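Local structure of iron aquisition yersiniabactin synthesis enzyme, YbtT (Escherichia coli, 6BA9) at residues C118-L123 against D207-W212; G112-G117 against P189-C194; A1-L6 against S44-P49. The protein is a low-specificity type II thioesterase that maintains production of the metallophore yersiniabactin, probably by hydrolysing thioesters on the assembly line. The protein carries 1 engineered substitution. All coordinates share one frame; numbering follows the deposited sequence.

In the fold
Contacts 2 and 3 lie on the same seven-stranded mixed sheet of the alpha/beta-hydrolase fold, whereas contact 1 lies in loops beyond it. Contact 3 comes first along the chain and closes before the others open; it ties the antiparallel edge strand 3-7 to strand 42-46. Contacts 1 and 2 alternate along the chain: strand 112-116 runs directly into loop 118-123, and strand 190-195 is followed by helix 203-207 and then 207-212. Their centres are about 11 Å apart and they touch, with Trp209 NE1 3.4 Å from Ile115 CG2. Contact 3 is centred about 25 Å from contact 1 and 19 Å from contact 2, across the middle of the chain, and touches neither.

Contact 1: residues C118-L123 against D207-W212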
ATOM      1  N   CYS A 118       8.587  -1.073   0.326  1.00 11.10           N
ATOM      2  CA  CYS A 118       8.357  -1.421   1.722  1.00 13.13           C
ATOM      3  C   CYS A 118       9.360  -2.477   2.143  1.00 13.02           C
ATOM      4  O   CYS A 118       9.595  -3.431   1.404  1.00 12.77           O
ATOM      5  CB  CYS A 118       6.946  -1.991   1.875  1.00 12.71           C
ATOM      6  SG  CYS A 118       6.411  -2.243   3.579  1.00 14.33           S
ATOM      7  N   HIS A 119       9.926  -2.305   3.336  1.00 12.80           N
ATOM      8  CA  HIS A 119      10.755  -3.347   3.922  1.00 13.23           C
ATOM      9  C   HIS A 119       9.907  -4.567   4.285  1.00 14.46           C
ATOM     10  O   HIS A 119       8.696  -4.482   4.532  1.00 12.78           O
ATOM     11  CB  HIS A 119      11.442  -2.828   5.184  1.00 13.99           C
ATOM     12  CG  HIS A 119      10.474  -2.401   6.230  1.00 13.88           C
ATOM     13  ND1 HIS A 119       9.822  -1.187   6.182  1.00 16.82           N
ATOM     14  CD2 HIS A 119      10.000  -3.044   7.319  1.00 13.12           C
ATOM     15  CE1 HIS A 119       8.991  -1.103   7.205  1.00 14.73           C
ATOM     16  NE2 HIS A 119       9.085  -2.209   7.918  1.00 15.14           N
ATOM     17  N   ALA A 120      10.563  -5.719   4.351  1.00 13.31           N
ATOM     18  CA  ALA A 120       9.877  -6.971   4.632  1.00 13.02           C
ATOM     19  C   ALA A 120       9.428  -7.059   6.097  1.00 13.53           C
ATOM     20  O   ALA A 120       9.960  -6.346   6.962  1.00 14.03           O
ATOM     21  CB  ALA A 120      10.816  -8.117   4.323  1.00 13.51           C
ATOM     22  N   PRO A 121       8.453  -7.935   6.407  1.00 12.93           N
ATOM     23  CA  PRO A 121       7.860  -7.934   7.762  1.00 12.50           C
ATOM     24  C   PRO A 121       8.770  -8.405   8.891  1.00 15.86           C
ATOM     25  O   PRO A 121       8.421  -8.149  10.050  1.00 17.14           O
ATOM     26  CB  PRO A 121       6.628  -8.838   7.622  1.00 12.94           C
ATOM     27  CG  PRO A 121       6.292  -8.790   6.158  1.00 14.63           C
ATOM     28  CD  PRO A 121       7.626  -8.716   5.470  1.00 14.43           C
ATOM     29  N   HIS A 122       9.906  -9.045   8.613  1.00 15.39           N
ATOM     30  CA  HIS A 122      10.853  -9.361   9.677  1.00 15.34           C
ATOM     31  C   HIS A 122      11.893  -8.271   9.877  1.00 17.42           C
ATOM     32  O   HIS A 122      12.808  -8.441  10.701  1.00 18.83           O
ATOM     33  CB  HIS A 122      11.544 -10.705   9.408  1.00 17.02           C
ATOM     34  CG  HIS A 122      12.370 -10.717   8.167  1.00 15.71           C
ATOM     35  ND1 HIS A 122      11.813 -10.755   6.906  1.00 15.15           N
ATOM     36  CD2 HIS A 122      13.714 -10.717   7.983  1.00 18.07           C
ATOM     37  CE1 HIS A 122      12.774 -10.772   6.002  1.00 15.61           C
ATOM     38  NE2 HIS A 122      13.939 -10.734   6.631  1.00 16.94           N
ATOM     39  N   LEU A 123      11.781  -7.164   9.157  1.00 15.83           N
ATOM     40  CA  LEU A 123      12.688  -6.038   9.259  1.00 15.42           C
ATOM     41  C   LEU A 123      11.966  -4.818   9.822  1.00 15.20           C
ATOM     42  O   LEU A 123      10.749  -4.824  10.026  1.00 16.44           O
ATOM     43  CB  LEU A 123      13.279  -5.720   7.886  1.00 16.85           C
ATOM     44  CG  LEU A 123      13.998  -6.862   7.156  1.00 17.48           C
ATOM     45  CD1 LEU A 123      14.462  -6.425   5.801  1.00 20.61           C
ATOM     46  CD2 LEU A 123      15.184  -7.369   7.978  1.00 21.16           C
ATOM     47  N   ASP A 207      13.945  -6.655  -1.252  1.00 13.19           N
ATOM     48  CA  ASP A 207      14.301  -8.004  -1.667  1.00 14.34           C
ATOM     49  C   ASP A 207      14.031  -9.029  -0.571  1.00 13.76           C
ATOM     50  O   ASP A 207      13.747 -10.199  -0.868  1.00 14.34           O
ATOM     51  CB  ASP A 207      15.788  -8.028  -2.043  1.00 14.93           C
ATOM     52  CG  ASP A 207      16.219  -9.360  -2.613  1.00 15.23           C
ATOM     53  OD1 ASP A 207      15.688  -9.770  -3.656  1.00 15.45           O
ATOM     54  OD2 ASP A 207      17.105  -9.984  -1.987  1.00 17.24           O
ATOM     55  N   ALA A 208      14.148  -8.619   0.695  1.00 13.46           N
ATOM     56  CA  ALA A 208      13.906  -9.503   1.828  1.00 13.57           C
ATOM     57  C   ALA A 208      12.484 -10.043   1.878  1.00 13.29           C
ATOM     58  O   ALA A 208      12.213 -11.010   2.617  1.00 13.20           O
ATOM     59  CB  ALA A 208      14.252  -8.761   3.106  1.00 15.54           C
ATOM     60  N   TRP A 209      11.568  -9.473   1.101  1.00 13.49           N
ATOM     61  CA  TRP A 209      10.231 -10.053   1.028  1.00 12.83           C
ATOM     62  C   TRP A 209      10.234 -11.463   0.454  1.00 15.12           C
ATOM     63  O   TRP A 209       9.255 -12.199   0.633  1.00 13.40           O
ATOM     64  CB  TRP A 209       9.321  -9.175   0.186  1.00 12.78           C
ATOM     65  CG  TRP A 209       8.669  -8.010   0.915  1.00 11.62           C
ATOM     66  CD1 TRP A 209       9.104  -6.726   0.954  1.00 10.95           C
ATOM     67  CD2 TRP A 209       7.452  -8.042   1.660  1.00 11.96           C
ATOM     68  NE1 TRP A 209       8.243  -5.949   1.690  1.00 13.08           N
ATOM     69  CE2 TRP A 209       7.213  -6.738   2.131  1.00 13.26           C
ATOM     70  CE3 TRP A 209       6.550  -9.050   1.980  1.00 12.93           C
ATOM     71  CZ2 TRP A 209       6.100  -6.417   2.909  1.00 12.83           C
ATOM     72  CZ3 TRP A 209       5.446  -8.728   2.750  1.00 14.14           C
ATOM     73  CH2 TRP A 209       5.235  -7.422   3.199  1.00 13.62           C
ATOM     74  N   ARG A 210      11.301 -11.862  -0.234  1.00 13.26           N
ATOM     75  CA  ARG A 210      11.339 -13.207  -0.783  1.00 14.45           C
ATOM     76  C   ARG A 210      11.303 -14.265   0.308  1.00 12.80           C
ATOM     77  O   ARG A 210      10.987 -15.420   0.007  1.00 15.13           O
ATOM     78  CB  ARG A 210      12.555 -13.380  -1.700  1.00 14.33           C
ATOM     79  CG  ARG A 210      12.488 -12.524  -2.971  1.00 15.12           C
ATOM     80  CD  ARG A 210      13.650 -12.785  -3.947  1.00 15.72           C
ATOM     81  NE  ARG A 210      14.923 -12.443  -3.333  1.00 15.72           N
ATOM     82  CZ  ARG A 210      15.774 -13.307  -2.785  1.00 15.98           C
ATOM     83  NH1 ARG A 210      15.504 -14.602  -2.807  1.00 15.84           N
ATOM     84  NH2 ARG A 210      16.882 -12.852  -2.220  1.00 15.88           N
ATOM     85  N   GLN A 211      11.566 -13.902   1.560  1.00 13.52           N
ATOM     86  CA  GLN A 211      11.440 -14.846   2.665  1.00 12.27           C
ATOM     87  C   GLN A 211       9.993 -15.249   2.904  1.00 15.63           C
ATOM     88  O   GLN A 211       9.737 -16.300   3.510  1.00 14.85           O
ATOM     89  CB  GLN A 211      11.990 -14.239   3.958  1.00 15.50           C
ATOM     90  CG  GLN A 211      13.476 -13.872   3.947  1.00 13.60           C
ATOM     91  CD  GLN A 211      14.356 -15.076   4.082  1.00 14.90           C
ATOM     92  OE1 GLN A 211      13.930 -16.105   4.600  1.00 18.28           O
ATOM     93  NE2 GLN A 211      15.587 -14.959   3.623  1.00 15.70           N
ATOM     94  N   TRP A 212       9.040 -14.444   2.427  1.00 13.34           N
ATOM     95  CA  TRP A 212       7.625 -14.571   2.772  1.00 13.93           C
ATOM     96  C   TRP A 212       6.752 -15.036   1.611  1.00 13.48           C
ATOM     97  O   TRP A 212       5.542 -15.233   1.796  1.00 14.75           O
ATOM     98  CB  TRP A 212       7.124 -13.196   3.255  1.00 13.04           C
ATOM     99  CG  TRP A 212       7.764 -12.728   4.498  1.00 12.68           C
ATOM    100  CD1 TRP A 212       8.953 -12.072   4.620  1.00 13.25           C
ATOM    101  CD2 TRP A 212       7.263 -12.893   5.826  1.00 13.55           C
ATOM    102  NE1 TRP A 212       9.213 -11.808   5.945  1.00 13.34           N
ATOM    103  CE2 TRP A 212       8.193 -12.314   6.703  1.00 14.77           C
ATOM    104  CE3 TRP A 212       6.111 -13.483   6.357  1.00 15.43           C
ATOM    105  CZ2 TRP A 212       8.002 -12.290   8.074  1.00 14.46           C
ATOM    106  CZ3 TRP A 212       5.931 -13.458   7.714  1.00 15.26           C
ATOM    107  CH2 TRP A 212       6.868 -12.868   8.563  1.00 15.75           C
TER
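In this alpha/beta-hydrolase fold, the loop that leaves strand 112-116 docks on the 3-10 turn 208-211 beyond helix 203-207, with Pro121 wedged between Trp209 and Trp212. A single ring carbon serves both indoles. Pro121 CD stands over the face of Trp209, 3.4 Å from the centroid of its six-membered ring, and over the face of Trp212, 3.7 Å from the centroid of its five-membered ring, making a CH-pi contact with each. The same face of Trp209 also takes Ala120 CA, 3.6 Å from the five-membered centroid, while Phe97 meets this indole edge-to-face. Pro121 CB runs along the Trp212 ring, 3.7 Å from CZ2.

Each indole N-H is spent on the loop. Trp209 NE1 donates to Cys118 O at 2.9 Å; the oxygen lies in the indole plane, but the donor stands well above the carbonyl plane and the bond is bent to 140°. Trp212 NE1 gives a straighter bond to His122 ND1, 3.0 Å long with 167° at the hydrogen, with ND1 near the indole plane and the donor somewhat tilted from the imidazole plane. The imidazole reaches this spot because CG sits between the backbone N and the carbonyl carbon (chi1 63°), which turns the ring toward the 3-10 turn. There the ring edge at CE1 faces Ala208 O, 3.4 Å away and in the imidazole plane. Ala120 to Leu123 form a type I turn, closed by a bond from Leu123 N to Ala120 O. Nearby, Leu123 CD1 rests on Ala208 CB at 3.6 Å.

Accepting the indole proton requires a lone pair on ND1, which is consistent with a neutral imidazole carrying its proton on NE2. One N-H bond to each indole, with the proline over its face, limits how the ring can turn.

Contact 2: residues G112-G117 against P189-C194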
ATOM      1  N   GLY A 112      -2.954 -11.861  -7.890  1.00 15.64           N
ATOM      2  CA  GLY A 112      -1.653 -11.249  -7.833  1.00 13.96           C
ATOM      3  C   GLY A 112      -1.546 -10.327  -6.643  1.00 12.89           C
ATOM      4  O   GLY A 112      -2.564  -9.770  -6.201  1.00 12.87           O
ATOM      5  N   LEU A 113      -0.322 -10.173  -6.142  1.00 12.43           N
ATOM      6  CA  LEU A 113       0.041  -9.290  -5.038  1.00 12.12           C
ATOM      7  C   LEU A 113       1.232  -8.448  -5.479  1.00 13.33           C
ATOM      8  O   LEU A 113       2.250  -8.998  -5.927  1.00 13.48           O
ATOM      9  CB  LEU A 113       0.426 -10.095  -3.802  1.00 12.69           C
ATOM     10  CG  LEU A 113       0.942  -9.285  -2.618  1.00 11.83           C
ATOM     11  CD1 LEU A 113      -0.118  -8.281  -2.095  1.00 14.96           C
ATOM     12  CD2 LEU A 113       1.439 -10.238  -1.533  1.00 15.87           C
ATOM     13  N   ILE A 114       1.111  -7.125  -5.351  1.00 11.78           N
ATOM     14  CA  ILE A 114       2.163  -6.178  -5.713  1.00 11.78           C
ATOM     15  C   ILE A 114       2.618  -5.459  -4.441  1.00 11.62           C
ATOM     16  O   ILE A 114       1.837  -4.700  -3.829  1.00 12.12           O
ATOM     17  CB  ILE A 114       1.731  -5.196  -6.819  1.00 12.21           C
ATOM     18  CG1 ILE A 114       1.282  -5.952  -8.088  1.00 13.76           C
ATOM     19  CG2 ILE A 114       2.874  -4.237  -7.150  1.00 13.55           C
ATOM     20  CD1 ILE A 114      -0.207  -6.081  -8.232  1.00 15.52           C
ATOM     21  N   ILE A 115       3.858  -5.721  -4.029  1.00 12.32           N
ATOM     22  CA  ILE A 115       4.487  -5.138  -2.853  1.00 11.31           C
ATOM     23  C   ILE A 115       5.465  -4.084  -3.363  1.00 12.33           C
ATOM     24  O   ILE A 115       6.418  -4.418  -4.076  1.00 12.97           O
ATOM     25  CB  ILE A 115       5.227  -6.239  -2.071  1.00 11.36           C
ATOM     26  CG1 ILE A 115       4.247  -7.269  -1.538  1.00 16.91           C
ATOM     27  CG2 ILE A 115       6.129  -5.662  -0.975  1.00 12.56           C
ATOM     28  CD1 ILE A 115       3.313  -6.769  -0.524  1.00 23.28           C
ATOM     29  N   SER A 116       5.235  -2.821  -3.031  1.00 11.01           N
ATOM     30  CA  SER A 116       6.037  -1.716  -3.534  1.00 10.64           C
ATOM     31  C   SER A 116       6.641  -0.908  -2.388  1.00 11.90           C
ATOM     32  O   SER A 116       5.938  -0.519  -1.445  1.00 10.92           O
ATOM     33  CB  SER A 116       5.116  -0.858  -4.388  1.00 11.09           C
ATOM     34  OG  SER A 116       5.742   0.298  -4.911  1.00 12.40           O
ATOM     35  N   GLY A 117       7.942  -0.609  -2.491  1.00 12.91           N
ATOM     36  CA  GLY A 117       8.554   0.377  -1.627  1.00 12.38           C
ATOM     37  C   GLY A 117       8.360   0.159  -0.142  1.00 12.13           C
ATOM     38  O   GLY A 117       8.047   1.116   0.587  1.00 12.74           O
ATOM     39  N   PRO A 189       0.855 -15.327  -6.644  1.00 13.63           N
ATOM     40  CA  PRO A 189       1.978 -14.762  -7.403  1.00 14.68           C
ATOM     41  C   PRO A 189       2.176 -13.296  -7.057  1.00 13.06           C
ATOM     42  O   PRO A 189       1.212 -12.525  -6.974  1.00 13.65           O
ATOM     43  CB  PRO A 189       1.537 -14.931  -8.856  1.00 16.54           C
ATOM     44  CG  PRO A 189       0.626 -16.102  -8.816  1.00 22.98           C
ATOM     45  CD  PRO A 189      -0.140 -15.947  -7.530  1.00 17.34           C
ATOM     46  N   ALA A 190       3.436 -12.923  -6.864  1.00 12.98           N
ATOM     47  CA  ALA A 190       3.807 -11.651  -6.271  1.00 11.70           C
ATOM     48  C   ALA A 190       4.862 -10.947  -7.106  1.00 14.64           C
ATOM     49  O   ALA A 190       5.767 -11.573  -7.676  1.00 15.12           O
ATOM     50  CB  ALA A 190       4.325 -11.831  -4.859  1.00 13.89           C
ATOM     51  N   LEU A 191       4.749  -9.616  -7.135  1.00 11.79           N
ATOM     52  CA  LEU A 191       5.709  -8.737  -7.771  1.00 12.53           C
ATOM     53  C   LEU A 191       6.228  -7.758  -6.734  1.00 12.85           C
ATOM     54  O   LEU A 191       5.434  -7.153  -5.998  1.00 13.35           O
ATOM     55  CB  LEU A 191       5.036  -7.961  -8.892  1.00 12.76           C
ATOM     56  CG  LEU A 191       5.825  -6.839  -9.556  1.00 13.51           C
ATOM     57  CD1 LEU A 191       7.085  -7.389 -10.265  1.00 16.22           C
ATOM     58  CD2 LEU A 191       4.940  -6.086 -10.541  1.00 14.85           C
ATOM     59  N   LEU A 192       7.543  -7.603  -6.670  1.00 12.07           N
ATOM     60  CA  LEU A 192       8.206  -6.662  -5.789  1.00 11.28           C
ATOM     61  C   LEU A 192       8.701  -5.489  -6.618  1.00 12.45           C
ATOM     62  O   LEU A 192       9.372  -5.690  -7.641  1.00 12.89           O
ATOM     63  CB  LEU A 192       9.407  -7.326  -5.112  1.00 12.81           C
ATOM     64  CG  LEU A 192       9.154  -8.600  -4.301  1.00 13.49           C
ATOM     65  CD1 LEU A 192      10.445  -9.127  -3.691  1.00 14.23           C
ATOM     66  CD2 LEU A 192       8.128  -8.385  -3.220  1.00 14.40           C
ATOM     67  N   LEU A 193       8.353  -4.276  -6.189  1.00 13.09           N
ATOM     68  CA  LEU A 193       8.789  -3.045  -6.824  1.00 12.66           C
ATOM     69  C   LEU A 193       9.574  -2.215  -5.823  1.00 12.57           C
ATOM     70  O   LEU A 193       9.237  -2.161  -4.629  1.00 12.63           O
ATOM     71  CB  LEU A 193       7.585  -2.238  -7.324  1.00 12.18           C
ATOM     72  CG  LEU A 193       6.702  -2.884  -8.384  1.00 12.28           C
ATOM     73  CD1 LEU A 193       5.562  -1.951  -8.724  1.00 15.65           C
ATOM     74  CD2 LEU A 193       7.508  -3.209  -9.628  1.00 15.38           C
ATOM     75  N   CYS A 194      10.614  -1.555  -6.313  1.00 13.25           N
ATOM     76  CA  CYS A 194      11.348  -0.574  -5.521  1.00 13.43           C
ATOM     77  C   CYS A 194      11.744   0.585  -6.425  1.00 13.56           C
ATOM     78  O   CYS A 194      11.662   0.501  -7.657  1.00 14.81           O
ATOM     79  CB  CYS A 194      12.543  -1.198  -4.797  1.00 12.64           C
ATOM     80  SG  CYS A 194      13.905  -1.674  -5.900  1.00 15.97           S
TER
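Leu113 and Ala190, Ile114 and Leu191, Ile115 and Leu192, and Ser116 and Leu193 pair in parallel register, the two strands running 4.7 Å apart at closest approach with their directions 15° apart. Five backbone bonds pass alternately between them. Leu113 N donates to Pro189 O at 2.9 Å, Leu191 N to Leu113 O at 2.8 Å, and Ile115 N to Leu191 O; the ladder continues from Leu193 N to Ile115 O and ends from Gly117 N to Leu193 O. Between these bonds the alpha carbons supply weaker C-H donors, of which Ala190 CA to Leu113 O is the shortest at 3.1 Å.

These are neighbouring strands of the central sheet of the alpha/beta-hydrolase fold, joined by a long connection rich in helix. Strand 84-89 flanks 112-116 on its other side, and strand 216-222 flanks 190-195.

On one face Ile115 and Leu192 run alongside each other in the same direction, with Leu192 CD2 3.8 Å from Ile115 CB. Helix 91-105 covers Leu113 and Ile115 here. On the other face, Ile114 and Leu193 do likewise: Ile114 CG2, anti to the backbone N, reaches Leu193 CD1 at 3.9 Å beneath helix 233-243.

Ser116 brings a polar group to that apolar face. Its OG lies 4.0 Å from Leu193 CB, but OG is hydrogen-bonded with Tyr228 OH and with His89 ND1. His89 directly precedes the engineered Ala90, which occupies the nucleophile position in the Gly-X-Ser-X-Gly motif of this family. Gly117 then takes a positive phi of 54°, at which the chain leaves the strand.

Contact 3: residues A1-L6 against S44-P49; sequences AMCIPL and SLVTWP
Met2 lays its methyl end across Val46, with CE 3.8 Å from Val46 CG1, and reaches on to the rim of the Trp48 indole, where CE lies near the ring plane, 4.2 Å from CE3. Pro49 CD borders the same methyl. The bend at the sulfur (chi3 92°) turns CE back toward this apolar group, and the Met2 side chain also touches Leu69 of helix 63-77.

The backbone of Met2 is tied in as well. Its O accepts Thr47 N at 2.8 Å, with the donor above the carbonyl plane, and Thr47 OG1 also lies 3.1 Å from Met2 O, although its proton has another acceptor within reach. From there the segments continue as antiparallel strands, their directions 152° apart. Ile4 and Leu45 form the hydrogen-bonded pair: Ile4 N gives to Leu45 O at 2.8 Å and Leu45 N returns a bond to Ile4 O at 2.9 Å. Cys3 with Val46 and Pro5 with Ser44 are non-hydrogen-bonded pairs.

On the face bearing Leu45, Ile4 runs alongside it, CG1 4.1 Å from Leu45 CB. That branch sits between its own backbone N and carbonyl carbon (chi1 62°), leaning over Leu45. At the corner where the chain bends away, Leu6 CD1 reaches Leu45 CB at 3.9 Å. The face bearing Val46 carries Cys3, whose SG touches Val46 CG2, and Ser44, whose OG bonds to His16 on strand 16-20.

This antiparallel edge strand, the outermost of the alpha/beta-hydrolase sheet on this side, is joined here by three backbone bonds, from Thr47 N, Ile4 N and Leu45 N. The Glu73 carboxylate receives both Met2 N and Cys3 N, so a negative charge from helix 63-77 probably polarises these amides and strengthens the hold on the N-terminal residues.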
ATOM      1  N   ALA A   1     -17.852   1.718   3.161  1.00 30.91           N
ATOM      2  CA  ALA A   1     -16.836   0.897   2.500  1.00 22.62           C
ATOM      3  C   ALA A   1     -15.486   1.595   2.552  1.00 20.93           C
ATOM      4  O   ALA A   1     -15.403   2.831   2.524  1.00 23.13           O
ATOM      5  CB  ALA A   1     -17.223   0.641   1.060  1.00 23.98           C
ATOM      6  N   MET A   2     -14.416   0.796   2.616  1.00 16.30           N
ATOM      7  CA  MET A   2     -13.073   1.352   2.536  1.00 16.05           C
ATOM      8  C   MET A   2     -12.674   1.683   1.105  1.00 15.88           C
ATOM      9  O   MET A   2     -11.932   2.648   0.883  1.00 16.74           O
ATOM     10  CB  MET A   2     -12.038   0.349   3.071  1.00 19.23           C
ATOM     11  CG  MET A   2     -12.139   0.009   4.532  1.00 23.20           C
ATOM     12  SD  MET A   2     -10.994  -1.351   4.884  1.00 22.46           S
ATOM     13  CE  MET A   2      -9.558  -0.426   5.355  1.00 19.03           C
ATOM     14  N   CYS A   3     -13.126   0.908   0.126  1.00 13.81           N
ATOM     15  CA  CYS A   3     -12.677   1.077  -1.252  1.00 15.74           C
ATOM     16  C   CYS A   3     -13.490   2.146  -1.976  1.00 19.01           C
ATOM     17  O   CYS A   3     -14.724   2.170  -1.893  1.00 19.47           O
ATOM     18  CB  CYS A   3     -12.786  -0.238  -2.014  1.00 16.19           C
ATOM     19  SG  CYS A   3     -11.623  -1.490  -1.431  1.00 16.59           S
ATOM     20  N   ILE A   4     -12.788   3.032  -2.678  1.00 15.64           N
ATOM     21  CA  ILE A   4     -13.420   4.010  -3.569  1.00 17.43           C
ATOM     22  C   ILE A   4     -12.938   3.747  -4.995  1.00 17.26           C
ATOM     23  O   ILE A   4     -11.742   3.511  -5.218  1.00 15.46           O
ATOM     24  CB  ILE A   4     -13.160   5.458  -3.119  1.00 18.27           C
ATOM     25  CG1 ILE A   4     -11.678   5.791  -3.131  1.00 20.13           C
ATOM     26  CG2 ILE A   4     -13.718   5.695  -1.729  1.00 29.77           C
ATOM     27  CD1 ILE A   4     -11.351   7.272  -2.828  1.00 29.23           C
ATOM     28  N   PRO A   5     -13.819   3.813  -5.988  1.00 15.68           N
ATOM     29  CA  PRO A   5     -13.405   3.553  -7.371  1.00 17.43           C
ATOM     30  C   PRO A   5     -12.651   4.735  -7.961  1.00 20.16           C
ATOM     31  O   PRO A   5     -13.050   5.891  -7.791  1.00 21.19           O
ATOM     32  CB  PRO A   5     -14.742   3.343  -8.094  1.00 21.18           C
ATOM     33  CG  PRO A   5     -15.705   4.155  -7.313  1.00 25.69           C
ATOM     34  CD  PRO A   5     -15.270   4.045  -5.877  1.00 22.78           C
ATOM     35  N   LEU A   6     -11.541   4.445  -8.647  1.00 15.71           N
ATOM     36  CA  LEU A   6     -10.793   5.455  -9.394  1.00 16.52           C
ATOM     37  C   LEU A   6     -10.940   5.283 -10.896  1.00 20.31           C
ATOM     38  O   LEU A   6     -11.143   6.272 -11.616  1.00 21.54           O
ATOM     39  CB  LEU A   6      -9.301   5.433  -9.034  1.00 17.30           C
ATOM     40  CG  LEU A   6      -8.891   5.706  -7.580  1.00 21.44           C
ATOM     41  CD1 LEU A   6      -7.387   5.772  -7.433  1.00 19.87           C
ATOM     42  CD2 LEU A   6      -9.521   6.989  -7.056  1.00 24.53           C
ATOM     43  N   SER A  44      -9.416   0.550  -7.757  1.00 13.53           N
ATOM     44  CA  SER A  44      -9.980   1.147  -6.556  1.00 12.73           C
ATOM     45  C   SER A  44      -8.866   1.461  -5.575  1.00 13.19           C
ATOM     46  O   SER A  44      -7.826   0.791  -5.560  1.00 13.67           O
ATOM     47  CB  SER A  44     -10.995   0.229  -5.911  1.00 14.26           C
ATOM     48  OG  SER A  44     -12.075  -0.070  -6.802  1.00 17.78           O
ATOM     49  N   LEU A  45      -9.104   2.482  -4.749  1.00 12.16           N
ATOM     50  CA  LEU A  45      -8.182   2.925  -3.714  1.00 11.93           C
ATOM     51  C   LEU A  45      -8.810   2.651  -2.352  1.00 13.14           C
ATOM     52  O   LEU A  45     -10.000   2.929  -2.134  1.00 13.57           O
ATOM     53  CB  LEU A  45      -7.915   4.436  -3.851  1.00 12.44           C
ATOM     54  CG  LEU A  45      -6.930   5.045  -2.854  1.00 14.15           C
ATOM     55  CD1 LEU A  45      -5.516   4.567  -3.092  1.00 16.64           C
ATOM     56  CD2 LEU A  45      -7.008   6.580  -2.930  1.00 16.90           C
ATOM     57  N   VAL A  46      -8.011   2.120  -1.441  1.00 11.50           N
ATOM     58  CA  VAL A  46      -8.449   1.828  -0.076  1.00 11.84           C
ATOM     59  C   VAL A  46      -8.272   3.082   0.778  1.00 11.25           C
ATOM     60  O   VAL A  46      -7.210   3.712   0.752  1.00 13.15           O
ATOM     61  CB  VAL A  46      -7.647   0.655   0.508  1.00 12.81           C
ATOM     62  CG1 VAL A  46      -8.122   0.327   1.916  1.00 14.84           C
ATOM     63  CG2 VAL A  46      -7.770  -0.570  -0.372  1.00 14.09           C
ATOM     64  N   THR A  47      -9.305   3.438   1.539  1.00 13.19           N
ATOM     65  CA  THR A  47      -9.262   4.555   2.481  1.00 12.00           C
ATOM     66  C   THR A  47      -8.998   4.031   3.884  1.00 10.71           C
ATOM     67  O   THR A  47      -9.736   3.165   4.364  1.00 14.35           O
ATOM     68  CB  THR A  47     -10.617   5.261   2.510  1.00 13.19           C
ATOM     69  OG1 THR A  47     -11.036   5.598   1.187  1.00 16.34           O
ATOM     70  CG2 THR A  47     -10.564   6.504   3.362  1.00 14.45           C
ATOM     71  N   TRP A  48      -7.983   4.563   4.548  1.00 12.42           N
ATOM     72  CA  TRP A  48      -7.782   4.250   5.954  1.00 15.61           C
ATOM     73  C   TRP A  48      -8.825   4.984   6.804  1.00 14.34           C
ATOM     74  O   TRP A  48      -9.074   6.181   6.592  1.00 13.92           O
ATOM     75  CB  TRP A  48      -6.392   4.671   6.410  1.00 15.03           C
ATOM     76  CG  TRP A  48      -5.189   4.051   5.715  1.00 14.41           C
ATOM     77  CD1 TRP A  48      -3.984   4.657   5.550  1.00 18.24           C
ATOM     78  CD2 TRP A  48      -5.060   2.729   5.138  1.00 12.79           C
ATOM     79  NE1 TRP A  48      -3.102   3.811   4.918  1.00 16.97           N
ATOM     80  CE2 TRP A  48      -3.734   2.634   4.642  1.00 16.48           C
ATOM     81  CE3 TRP A  48      -5.915   1.636   4.979  1.00 13.96           C
ATOM     82  CZ2 TRP A  48      -3.247   1.500   4.010  1.00 14.99           C
ATOM     83  CZ3 TRP A  48      -5.420   0.499   4.342  1.00 14.82           C
ATOM     84  CH2 TRP A  48      -4.090   0.452   3.868  1.00 14.69           C
ATOM     85  N   PRO A  49      -9.475   4.310   7.747  1.00 13.00           N
ATOM     86  CA  PRO A  49     -10.411   5.006   8.635  1.00 13.45           C
ATOM     87  C   PRO A  49      -9.804   6.276   9.224  1.00 12.88           C
ATOM     88  O   PRO A  49      -8.598   6.363   9.514  1.00 13.33           O
ATOM     89  CB  PRO A  49     -10.718   3.949   9.702  1.00 16.12           C
ATOM     90  CG  PRO A  49     -10.607   2.649   8.952  1.00 16.79           C
ATOM     91  CD  PRO A  49      -9.472   2.856   7.984  1.00 14.29           C
TER